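Long-range contacts in mandelate racemase/muconate lactonizing enzyme family protein (Roseovarius sp. TM1035, PDB 3T9P), which probably catalyses an isomerase-type reaction on a still unassigned substrate, as a putative member of the mandelate racemase/muconate lactonizing enzyme family: residues E201-G206 with I227-E232; V218-Q223 with A247-D252. All blocks are in the same frame, centred on the assembly; numbering follows the deposited sequence.

Contact 1: E201-G206 with I227-E232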
ATOM      1  N   GLU A 201     -25.004 -12.331 -21.486  1.00 17.10           N
ATOM      2  CA  GLU A 201     -24.777 -11.242 -20.533  1.00 17.74           C
ATOM      3  C   GLU A 201     -23.482 -10.529 -21.013  1.00 16.62           C
ATOM      4  O   GLU A 201     -22.561 -11.205 -21.528  1.00 16.80           O
ATOM      5  CB  GLU A 201     -24.622 -11.808 -19.104  1.00 16.94           C
ATOM      6  CG  GLU A 201     -26.082 -12.016 -18.547  1.00 29.49           C
ATOM      7  CD  GLU A 201     -26.190 -12.928 -17.367  1.00 39.85           C
ATOM      8  OE1 GLU A 201     -25.413 -13.887 -17.279  1.00 46.88           O
ATOM      9  OE2 GLU A 201     -27.079 -12.709 -16.528  1.00 47.18           O
ATOM     10  N   LYS A 202     -23.443  -9.218 -20.790  1.00 15.71           N
ATOM     11  CA  LYS A 202     -22.337  -8.367 -21.287  1.00 17.97           C
ATOM     12  C   LYS A 202     -21.820  -7.492 -20.185  1.00 17.10           C
ATOM     13  O   LYS A 202     -22.595  -6.953 -19.404  1.00 13.95           O
ATOM     14  CB  LYS A 202     -22.882  -7.550 -22.470  1.00 18.38           C
ATOM     15  CG  LYS A 202     -23.245  -8.582 -23.655  1.00 18.93           C
ATOM     16  CD  LYS A 202     -24.047  -7.753 -24.678  1.00 26.92           C
ATOM     17  CE  LYS A 202     -25.186  -8.485 -25.308  1.00 37.96           C
ATOM     18  NZ  LYS A 202     -26.397  -7.697 -24.802  1.00 38.32           N
ATOM     19  N   LEU A 203     -20.491  -7.334 -20.157  1.00 15.21           N
ATOM     20  CA  LEU A 203     -19.851  -6.605 -19.091  1.00 14.27           C
ATOM     21  C   LEU A 203     -18.842  -5.735 -19.820  1.00 12.73           C
ATOM     22  O   LEU A 203     -18.282  -6.126 -20.862  1.00 13.99           O
ATOM     23  CB  LEU A 203     -19.050  -7.584 -18.192  1.00 12.11           C
ATOM     24  CG  LEU A 203     -19.793  -8.653 -17.400  1.00 17.08           C
ATOM     25  CD1 LEU A 203     -20.168  -9.888 -18.250  1.00 16.50           C
ATOM     26  CD2 LEU A 203     -18.977  -9.149 -16.176  1.00 14.36           C
ATOM     27  N   VAL A 204     -18.562  -4.573 -19.298  1.00 13.41           N
ATOM     28  CA  VAL A 204     -17.394  -3.784 -19.728  1.00 15.75           C
ATOM     29  C   VAL A 204     -16.634  -3.175 -18.550  1.00 16.68           C
ATOM     30  O   VAL A 204     -17.184  -3.074 -17.501  1.00 16.35           O
ATOM     31  CB  VAL A 204     -17.663  -2.732 -20.794  1.00 16.25           C
ATOM     32  CG1 VAL A 204     -18.317  -3.311 -21.994  1.00 13.27           C
ATOM     33  CG2 VAL A 204     -18.368  -1.623 -20.228  1.00 17.56           C
ATOM     34  N   ASP A 205     -15.360  -2.851 -18.770  1.00 12.69           N
ATOM     35  CA  ASP A 205     -14.533  -2.255 -17.770  1.00 14.67           C
ATOM     36  C   ASP A 205     -13.932  -0.990 -18.322  1.00 15.51           C
ATOM     37  O   ASP A 205     -13.369  -0.974 -19.393  1.00 13.65           O
ATOM     38  CB  ASP A 205     -13.473  -3.272 -17.295  1.00 20.00           C
ATOM     39  CG  ASP A 205     -12.706  -2.853 -16.068  1.00 20.00           C
ATOM     40  OD1 ASP A 205     -12.679  -1.712 -15.649  1.00 20.00           O
ATOM     41  OD2 ASP A 205     -12.109  -3.754 -15.538  1.00 20.00           O
ATOM     42  N   GLY A 206     -14.091   0.054 -17.560  1.00 13.40           N
ATOM     43  CA  GLY A 206     -13.526   1.321 -17.883  1.00 16.36           C
ATOM     44  C   GLY A 206     -12.146   1.561 -17.283  1.00 15.70           C
ATOM     45  O   GLY A 206     -11.574   2.551 -17.513  1.00 16.53           O
ATOM     46  N   ILE A 227     -25.883  -3.936 -21.722  1.00 20.01           N
ATOM     47  CA  ILE A 227     -24.667  -4.260 -20.930  1.00 18.73           C
ATOM     48  C   ILE A 227     -25.075  -3.992 -19.521  1.00 17.66           C
ATOM     49  O   ILE A 227     -25.450  -2.855 -19.165  1.00 19.21           O
ATOM     50  CB  ILE A 227     -23.422  -3.352 -21.274  1.00 19.52           C
ATOM     51  CG1 ILE A 227     -22.970  -3.348 -22.747  1.00 26.08           C
ATOM     52  CG2 ILE A 227     -22.292  -3.559 -20.298  1.00 20.99           C
ATOM     53  CD1 ILE A 227     -23.042  -4.540 -23.458  1.00 31.36           C
ATOM     54  N   GLY A 228     -24.998  -5.020 -18.694  1.00 18.06           N
ATOM     55  CA  GLY A 228     -25.553  -4.976 -17.330  1.00 18.52           C
ATOM     56  C   GLY A 228     -24.549  -4.770 -16.211  1.00 18.68           C
ATOM     57  O   GLY A 228     -24.945  -4.710 -15.061  1.00 17.27           O
ATOM     58  N   HIS A 229     -23.241  -4.633 -16.592  1.00 17.17           N
ATOM     59  CA  HIS A 229     -22.106  -4.544 -15.632  1.00 15.37           C
ATOM     60  C   HIS A 229     -21.094  -3.499 -16.145  1.00 14.00           C
ATOM     61  O   HIS A 229     -20.582  -3.631 -17.253  1.00 15.30           O
ATOM     62  CB  HIS A 229     -21.483  -5.991 -15.529  1.00 14.49           C
ATOM     63  CG  HIS A 229     -20.345  -6.157 -14.614  1.00 14.90           C
ATOM     64  ND1 HIS A 229     -19.090  -5.602 -14.862  1.00 21.54           N
ATOM     65  CD2 HIS A 229     -20.195  -6.951 -13.517  1.00 16.66           C
ATOM     66  CE1 HIS A 229     -18.237  -6.026 -13.935  1.00 16.84           C
ATOM     67  NE2 HIS A 229     -18.884  -6.841 -13.111  1.00 21.35           N
ATOM     68  N   PHE A 230     -20.879  -2.435 -15.369  1.00 12.30           N
ATOM     69  CA  PHE A 230     -19.939  -1.383 -15.785  1.00 14.80           C
ATOM     70  C   PHE A 230     -18.873  -1.322 -14.680  1.00 10.59           C
ATOM     71  O   PHE A 230     -19.092  -0.850 -13.605  1.00 12.19           O
ATOM     72  CB  PHE A 230     -20.655  -0.034 -15.932  1.00 14.29           C
ATOM     73  CG  PHE A 230     -19.835   1.065 -16.541  1.00 15.87           C
ATOM     74  CD1 PHE A 230     -18.533   0.844 -17.021  1.00 12.49           C
ATOM     75  CD2 PHE A 230     -20.405   2.379 -16.618  1.00 11.78           C
ATOM     76  CE1 PHE A 230     -17.790   1.934 -17.629  1.00 15.23           C
ATOM     77  CE2 PHE A 230     -19.734   3.439 -17.217  1.00 16.45           C
ATOM     78  CZ  PHE A 230     -18.410   3.271 -17.769  1.00 14.34           C
ATOM     79  N   GLU A 231     -17.747  -1.922 -14.944  1.00 13.25           N
ATOM     80  CA  GLU A 231     -16.647  -1.976 -13.947  1.00 14.38           C
ATOM     81  C   GLU A 231     -15.714  -0.765 -13.981  1.00 15.67           C
ATOM     82  O   GLU A 231     -15.421  -0.218 -15.042  1.00 17.06           O
ATOM     83  CB  GLU A 231     -15.901  -3.240 -14.226  1.00 15.28           C
ATOM     84  CG  GLU A 231     -14.727  -3.530 -13.279  1.00 19.08           C
ATOM     85  CD  GLU A 231     -14.351  -5.043 -13.397  1.00 22.43           C
ATOM     86  OE1 GLU A 231     -15.228  -5.888 -13.872  1.00 21.43           O
ATOM     87  OE2 GLU A 231     -13.246  -5.395 -12.901  1.00 22.01           O
ATOM     88  N   GLU A 232     -15.324  -0.338 -12.782  1.00 15.25           N
ATOM     89  CA  GLU A 232     -14.405   0.745 -12.457  1.00 16.19           C
ATOM     90  C   GLU A 232     -14.532   1.876 -13.479  1.00 15.89           C
ATOM     91  O   GLU A 232     -13.573   2.239 -14.206  1.00 14.27           O
ATOM     92  CB  GLU A 232     -12.960   0.224 -12.321  1.00 13.35           C
ATOM     93  CG  GLU A 232     -11.918   1.172 -11.857  1.00 12.46           C
ATOM     94  CD  GLU A 232     -10.621   0.417 -11.809  1.00 18.25           C
ATOM     95  OE1 GLU A 232     -10.679  -0.747 -11.281  1.00 16.20           O
ATOM     96  OE2 GLU A 232      -9.614   0.961 -12.337  1.00 18.72           O
TER
HETATM   97  O   HOH W   1     -25.771  -7.976 -20.012  1.00 17.31           O
HETATM   98  O   HOH W   2     -11.241  -2.889 -13.032  1.00 24.44           O

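Contact 2: V218-Q223 with A247-D252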
ATOM      1  N   VAL A 218     -21.430   7.373 -21.082  1.00 17.58           N
ATOM      2  CA  VAL A 218     -21.036   6.157 -21.725  1.00 17.58           C
ATOM      3  C   VAL A 218     -22.015   5.089 -21.202  1.00 16.73           C
ATOM      4  O   VAL A 218     -22.414   4.182 -21.912  1.00 15.88           O
ATOM      5  CB  VAL A 218     -19.492   5.817 -21.395  1.00 16.60           C
ATOM      6  CG1 VAL A 218     -19.177   4.286 -21.582  1.00 18.33           C
ATOM      7  CG2 VAL A 218     -18.498   6.737 -22.225  1.00 19.32           C
ATOM      8  N   GLY A 219     -22.344   5.220 -19.920  1.00 18.30           N
ATOM      9  CA  GLY A 219     -23.202   4.179 -19.225  1.00 18.25           C
ATOM     10  C   GLY A 219     -24.635   4.121 -19.847  1.00 20.62           C
ATOM     11  O   GLY A 219     -25.217   3.069 -19.951  1.00 19.41           O
ATOM     12  N   LYS A 220     -25.169   5.251 -20.305  1.00 18.44           N
ATOM     13  CA  LYS A 220     -26.466   5.175 -21.065  1.00 20.38           C
ATOM     14  C   LYS A 220     -26.354   4.465 -22.432  1.00 19.53           C
ATOM     15  O   LYS A 220     -27.257   3.740 -22.810  1.00 16.87           O
ATOM     16  CB  LYS A 220     -27.045   6.574 -21.201  1.00 21.21           C
ATOM     17  CG  LYS A 220     -27.411   7.165 -19.861  1.00 20.17           C
ATOM     18  CD  LYS A 220     -27.756   8.583 -20.035  1.00 26.33           C
ATOM     19  CE  LYS A 220     -28.236   9.074 -18.686  1.00 32.42           C
ATOM     20  NZ  LYS A 220     -28.451  10.514 -18.875  1.00 35.71           N
ATOM     21  N   LEU A 221     -25.213   4.590 -23.122  1.00 19.10           N
ATOM     22  CA  LEU A 221     -24.976   3.792 -24.330  1.00 19.63           C
ATOM     23  C   LEU A 221     -24.837   2.295 -24.016  1.00 19.44           C
ATOM     24  O   LEU A 221     -25.353   1.430 -24.798  1.00 19.43           O
ATOM     25  CB  LEU A 221     -23.733   4.303 -25.044  1.00 20.62           C
ATOM     26  CG  LEU A 221     -23.809   5.780 -25.508  1.00 25.22           C
ATOM     27  CD1 LEU A 221     -22.431   6.383 -26.021  1.00 25.17           C
ATOM     28  CD2 LEU A 221     -24.946   6.011 -26.552  1.00 32.62           C
ATOM     29  N   LEU A 222     -24.195   1.972 -22.858  1.00 16.57           N
ATOM     30  CA  LEU A 222     -24.056   0.558 -22.428  1.00 16.20           C
ATOM     31  C   LEU A 222     -25.472   0.012 -22.210  1.00 15.53           C
ATOM     32  O   LEU A 222     -25.752  -1.103 -22.612  1.00 17.87           O
ATOM     33  CB  LEU A 222     -23.288   0.406 -21.073  1.00 12.55           C
ATOM     34  CG  LEU A 222     -21.829   0.973 -21.129  1.00 15.85           C
ATOM     35  CD1 LEU A 222     -21.151   0.915 -19.746  1.00 14.67           C
ATOM     36  CD2 LEU A 222     -20.975   0.250 -22.172  1.00 15.74           C
ATOM     37  N   GLN A 223     -26.303   0.775 -21.512  1.00 18.17           N
ATOM     38  CA  GLN A 223     -27.711   0.318 -21.240  1.00 18.94           C
ATOM     39  C   GLN A 223     -28.498   0.067 -22.581  1.00 20.71           C
ATOM     40  O   GLN A 223     -29.234  -0.949 -22.761  1.00 21.24           O
ATOM     41  CB  GLN A 223     -28.369   1.304 -20.297  1.00 17.48           C
ATOM     42  CG  GLN A 223     -27.793   1.208 -18.889  1.00 17.20           C
ATOM     43  CD  GLN A 223     -28.301   2.254 -17.911  1.00 17.53           C
ATOM     44  OE1 GLN A 223     -28.891   3.336 -18.291  1.00 21.34           O
ATOM     45  NE2 GLN A 223     -28.074   2.007 -16.642  1.00 15.51           N
ATOM     46  N   ALA A 247     -25.277   5.770  -8.626  1.00 21.23           N
ATOM     47  CA  ALA A 247     -26.618   6.380  -8.364  1.00 23.04           C
ATOM     48  C   ALA A 247     -27.452   6.725  -9.629  1.00 23.29           C
ATOM     49  O   ALA A 247     -28.690   6.557  -9.666  1.00 24.94           O
ATOM     50  CB  ALA A 247     -26.486   7.591  -7.416  1.00 21.25           C
ATOM     51  N   ALA A 248     -26.798   7.117 -10.690  1.00 22.85           N
ATOM     52  CA  ALA A 248     -27.468   7.496 -11.914  1.00 23.12           C
ATOM     53  C   ALA A 248     -27.752   6.333 -12.881  1.00 22.47           C
ATOM     54  O   ALA A 248     -28.643   6.455 -13.740  1.00 23.56           O
ATOM     55  CB  ALA A 248     -26.688   8.633 -12.622  1.00 23.76           C
ATOM     56  N   LEU A 249     -27.087   5.184 -12.750  1.00 20.62           N
ATOM     57  CA  LEU A 249     -27.313   4.131 -13.763  1.00 18.07           C
ATOM     58  C   LEU A 249     -28.103   3.032 -13.190  1.00 18.09           C
ATOM     59  O   LEU A 249     -28.084   2.758 -11.932  1.00 18.53           O
ATOM     60  CB  LEU A 249     -25.962   3.548 -14.290  1.00 14.58           C
ATOM     61  CG  LEU A 249     -25.104   4.621 -15.010  1.00 17.60           C
ATOM     62  CD1 LEU A 249     -23.784   3.985 -15.593  1.00 17.36           C
ATOM     63  CD2 LEU A 249     -25.754   5.291 -16.279  1.00 17.99           C
ATOM     64  N   LEU A 250     -28.809   2.353 -14.085  1.00 16.81           N
ATOM     65  CA  LEU A 250     -29.540   1.227 -13.626  1.00 18.29           C
ATOM     66  C   LEU A 250     -28.703   0.038 -13.709  1.00 18.03           C
ATOM     67  O   LEU A 250     -29.068  -0.950 -13.089  1.00 19.21           O
ATOM     68  CB  LEU A 250     -30.814   1.001 -14.507  1.00 17.46           C
ATOM     69  CG  LEU A 250     -31.766   2.165 -14.283  1.00 18.24           C
ATOM     70  CD1 LEU A 250     -32.819   1.956 -15.301  1.00 26.96           C
ATOM     71  CD2 LEU A 250     -32.387   2.169 -12.967  1.00 18.48           C
ATOM     72  N   LEU A 251     -27.661   0.022 -14.586  1.00 18.01           N
ATOM     73  CA  LEU A 251     -26.855  -1.216 -14.655  1.00 16.85           C
ATOM     74  C   LEU A 251     -26.057  -1.293 -13.328  1.00 17.31           C
ATOM     75  O   LEU A 251     -26.118  -0.392 -12.543  1.00 18.99           O
ATOM     76  CB  LEU A 251     -25.966  -1.287 -15.926  1.00 15.01           C
ATOM     77  CG  LEU A 251     -25.210   0.009 -16.226  1.00 15.15           C
ATOM     78  CD1 LEU A 251     -24.248   0.362 -15.092  1.00 14.94           C
ATOM     79  CD2 LEU A 251     -24.387  -0.151 -17.554  1.00 18.29           C
ATOM     80  N   ASP A 252     -25.366  -2.411 -13.067  1.00 18.21           N
ATOM     81  CA  ASP A 252     -24.529  -2.626 -11.847  1.00 16.17           C
ATOM     82  C   ASP A 252     -23.146  -1.980 -12.096  1.00 15.59           C
ATOM     83  O   ASP A 252     -22.484  -2.261 -13.105  1.00 15.13           O
ATOM     84  CB  ASP A 252     -24.377  -4.146 -11.626  1.00 15.96           C
ATOM     85  CG  ASP A 252     -25.726  -4.858 -11.155  1.00 20.71           C
ATOM     86  OD1 ASP A 252     -26.564  -4.164 -10.477  1.00 19.87           O
ATOM     87  OD2 ASP A 252     -25.906  -6.093 -11.439  1.00 22.71           O
TER

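Contact 1: E201-G206 with I227-E232
Leu203 lays its CD2 methyl over the centre of one face of the His229 ring, 3.6 Å from the centroid and 8° off the ring normal, a CH-pi contact. With CG anti to the backbone N (chi1 -179°) the ring lies beside Leu203, and the turn about chi2 offers it a face. On the other side of the sheet, Val204 CG2 approaches Phe230 CD1 obliquely at 4.0 Å, while Val204 CG1 faces Ile227 CG2.

The two strands run parallel. Val204 faces strand 229-231 with both its polar backbone atoms: its N gives a nearly straight bond to His229 O (3.0 Å), and its O accepts from Glu231 N (2.9 Å). Gly206 N then bonds to Glu231 O at the C-terminal end, whereas at the other end Gly228 N reaches Lys202 O by a longer, less straight bond.

At those C-terminal ends the chemistry turns acidic. Asp205 OD2 and Glu231 OE2 stand 3.3 Å apart, their carboxylate planes inclined by 30°; these are like charges, not a bonded pair, and salt bridges from Arg169 to Asp205 and from Lys167 to Glu231 probably offset their repulsion. A water lies 2.8 Å from Asp205 OD2, between it and Glu232 OE1. Asp205 OD1 takes the Asn207 backbone N-H, and Glu232 OE2 bonds to Ser208. Acidic side chains at the ends of successive barrel strands are consistent with the metal site of the enolase superfamily.

This is the strand pair of a beta-alpha-beta unit in the barrel. Strand 165-169 pairs with the other edge of strand 201-205, and strand 252-255 with that of 229-231. Helix 212-224 packs Leu222 and Val218 against the Val204 and Phe230 face, whereas Leu203, His229, Asp205 and Glu231 point to the barrel interior.

Contact 2: V218-Q223 with A247-D252
Leu249 pushes its CD1 methyl against the bare backbone of Gly219, 3.7 Å from Gly219 CA, and Leu249 CD2 lies 3.9 Å from Gly219 C. Because Gly219 has no side chain, the leucine methyl reaches the helix backbone itself. An extended side chain, with CG anti to the carbonyl carbon (chi1 -63°) and CD1 trans beyond it, carries that methyl out to the glycine.

Leu251 adopts a less common shape. Its CG sits between the backbone N and the carbonyl carbon (chi1 46°), and this turn brings CD2 to within 3.7 Å of Leu222 CB and 3.9 Å of Gln223 CG.

These residues join two successive helices on the outside of the (beta/alpha) barrel of the enolase superfamily: helix 212-224 meets the end of helix 239-248 and the turn leading into strand 252-255, with Leu249 the first residue to leave helical geometry. Phe230 of strand 229-231 lies beneath, touched by Val218, Leu222, Leu249 and Leu251.

Gln223 stretches from the helix across this turn, extended beyond CG, so that its terminal amide rests against the backbone of Leu250 and Leu251 while its CG meets Leu251 CG at 3.9 Å. With an alanine here, the backbone of Leu250 and Leu251 would probably be left without the amide beside it, and a gap would open alongside Leu251. Nearly one turn earlier in the helix, Lys220 CG passes Leu249 CD2 on the solvent side.

How the contacts relate
Contact 1 is the more deeply buried of the two, a strand pair inside the barrel wall, while contact 2 lies farther out, where the helical layer meets solvent. Their segments alternate along the chain: helix 212-224, which supplies one half of contact 2, connects the two strands of contact 1. Phe230 N to Asp252 O and Ile227 N to Leu222 O are probable hydrogen bonds between them, and Phe230 CG lies 3.5 Å from Leu222 CD1. Contact 1 rests on parallel-sheet bonds and ends in a charged cluster; contact 2 has no clear hydrogen bond of its own and relies on leucine side chains and the long chain of Gln223.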